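Local coordinates for protein mannose-specific lectin 3 chain 1 (Crocus vernus, PDB 3MEZ) that probably binds mannose as one bulb-type lectin domain of a heterotetramer built from two kinds of chain, at residues 5-10 and 84-89. Sequence-based numbering, arbitrary orientation.
Sequences LLTGDV and RGNYAA. Unlike the reference sequence in segment 84-89: Arg84 (reference Gln).
A chi1 of -70° swings the Thr7 hydroxyl back to the side of its own N, opposite the carbonyl carbon, and so onto the backbone of Tyr87. A hydroxyl can thus stand in for a strand's carbonyl: Tyr87 N donates to Thr7 OG1 at 2.8 Å, while Thr7 N still donates to Tyr87 O at 3.1 Å, from a position tilted out of the carbonyl plane. The same OG1, at the edge of the Tyr87 ring, is also hydrogen-bonded to Asn57 O, so it ties three chain segments together. Further along, Leu5 and Ala89 form an antiparallel hydrogen-bonded pair, Leu5 N to Ala89 O and Ala89 N to Leu5 O both spanning 2.9 Å. On one face Leu5 CB lies 4.2 Å from Ala89 CB; on the other, Leu6 CD2 rests against Ala88 CB at 3.7 Å, where Gln96 and Ile94 of a neighbouring chain 2 subunit pack on Leu6 and Ala88 respectively. From Leu6 to Asp9 a type II turn, closed by Asp9 N to Leu6 O, leads the chain toward strand 53-56. Strand 4-6 thus pairs with strand 88-91, far on in the sequence, in one of the three antiparallel sheets of the beta-prism II fold of bulb-type lectins.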
loop_
_atom_site.group_PDB
_atom_site.type_symbol
_atom_site.label_atom_id
_atom_site.label_comp_id
_atom_site.label_asym_id
_atom_site.label_seq_id
_atom_site.Cartn_x
_atom_site.Cartn_y
_atom_site.Cartn_z
ATOM N N LEU A 5 3.657 -20.235 10.589
ATOM C CA LEU A 5 4.095 -21.579 10.987
ATOM C C LEU A 5 5.056 -22.114 9.939
ATOM O O LEU A 5 4.671 -22.322 8.840
ATOM C CB LEU A 5 2.922 -22.534 11.121
ATOM C CG LEU A 5 2.836 -23.741 12.074
ATOM C CD1 LEU A 5 2.336 -24.937 11.425
ATOM C CD2 LEU A 5 4.069 -24.002 12.854
ATOM N N LEU A 6 6.301 -22.314 10.325
ATOM C CA LEU A 6 7.322 -22.859 9.472
ATOM C C LEU A 6 7.508 -24.392 9.556
ATOM O O LEU A 6 7.221 -25.009 10.557
ATOM C CB LEU A 6 8.645 -22.194 9.756
ATOM C CG LEU A 6 8.741 -20.683 9.713
ATOM C CD1 LEU A 6 10.087 -20.234 10.115
ATOM C CD2 LEU A 6 8.409 -20.243 8.362
ATOM N N THR A 7 8.088 -24.939 8.496
ATOM C CA THR A 7 8.328 -26.352 8.442
ATOM C C THR A 7 9.163 -26.763 9.645
ATOM O O THR A 7 10.124 -26.178 9.961
ATOM C CB THR A 7 9.081 -26.756 7.132
ATOM O OG1 THR A 7 8.240 -26.614 6.004
ATOM C CG2 THR A 7 9.656 -28.169 7.201
ATOM N N GLY A 8 8.721 -27.798 10.297
ATOM C CA GLY A 8 9.420 -28.352 11.413
ATOM C C GLY A 8 9.014 -27.742 12.727
ATOM O O GLY A 8 9.344 -28.261 13.747
ATOM N N ASP A 9 8.291 -26.639 12.705
ATOM C CA ASP A 9 7.633 -26.129 13.897
ATOM C C ASP A 9 6.296 -26.825 14.251
ATOM O O ASP A 9 5.731 -27.492 13.455
ATOM C CB ASP A 9 7.527 -24.611 13.870
ATOM C CG ASP A 9 8.889 -23.956 13.872
ATOM O OD1 ASP A 9 9.029 -22.774 13.702
ATOM O OD2 ASP A 9 9.865 -24.653 14.035
ATOM N N VAL A 10 5.803 -26.631 15.451
ATOM C CA VAL A 10 4.573 -27.272 15.845
ATOM C C VAL A 10 3.529 -26.345 16.487
ATOM O O VAL A 10 3.877 -25.470 17.179
ATOM C CB VAL A 10 4.903 -28.455 16.804
ATOM C CG1 VAL A 10 3.703 -29.115 17.288
ATOM C CG2 VAL A 10 5.784 -29.459 16.107
ATOM N N ARG A 84 10.783 -31.342 -1.922
ATOM C CA ARG A 84 11.195 -31.336 -0.547
ATOM C C ARG A 84 11.898 -30.049 -0.235
ATOM O O ARG A 84 12.752 -29.654 -0.949
ATOM C CB ARG A 84 12.181 -32.445 -0.297
ATOM C CG ARG A 84 11.599 -33.759 0.006
ATOM C CD ARG A 84 12.634 -34.613 0.602
ATOM N NE ARG A 84 12.121 -35.900 0.998
ATOM C CZ ARG A 84 12.862 -36.991 1.102
ATOM N NH1 ARG A 84 14.135 -36.933 0.824
ATOM N NH2 ARG A 84 12.314 -38.141 1.470
ATOM N N GLY A 85 11.579 -29.450 0.881
ATOM C CA GLY A 85 12.190 -28.207 1.243
ATOM C C GLY A 85 11.525 -27.553 2.434
ATOM O O GLY A 85 10.782 -28.181 3.118
ATOM N N ASN A 86 11.848 -26.299 2.659
ATOM C CA ASN A 86 11.256 -25.536 3.734
ATOM C C ASN A 86 10.071 -24.743 3.222
ATOM O O ASN A 86 10.171 -24.056 2.247
ATOM C CB ASN A 86 12.256 -24.599 4.355
ATOM C CG ASN A 86 13.280 -25.284 5.207
ATOM O OD1 ASN A 86 13.137 -26.392 5.619
ATOM N ND2 ASN A 86 14.313 -24.583 5.473
ATOM N N TYR A 87 8.979 -24.841 3.944
ATOM C CA TYR A 87 7.708 -24.228 3.601
ATOM C C TYR A 87 7.219 -23.278 4.726
ATOM O O TYR A 87 7.698 -23.344 5.809
ATOM C CB TYR A 87 6.692 -25.298 3.276
ATOM C CG TYR A 87 6.936 -26.006 1.960
ATOM C CD1 TYR A 87 7.882 -26.982 1.848
ATOM C CD2 TYR A 87 6.244 -25.675 0.848
ATOM C CE1 TYR A 87 8.113 -27.610 0.681
ATOM C CE2 TYR A 87 6.473 -26.293 -0.323
ATOM C CZ TYR A 87 7.423 -27.262 -0.420
ATOM O OH TYR A 87 7.642 -27.868 -1.613
ATOM N N ALA A 88 6.297 -22.390 4.414
ATOM C CA ALA A 88 5.702 -21.507 5.398
ATOM C C ALA A 88 4.189 -21.424 5.272
ATOM O O ALA A 88 3.707 -21.272 4.200
ATOM C CB ALA A 88 6.282 -20.177 5.291
ATOM N N ALA A 89 3.473 -21.523 6.377
ATOM C CA ALA A 89 2.054 -21.271 6.438
ATOM C C ALA A 89 1.821 -19.902 7.056
ATOM O O ALA A 89 2.299 -19.617 8.093
ATOM C CB ALA A 89 1.336 -22.312 7.201
#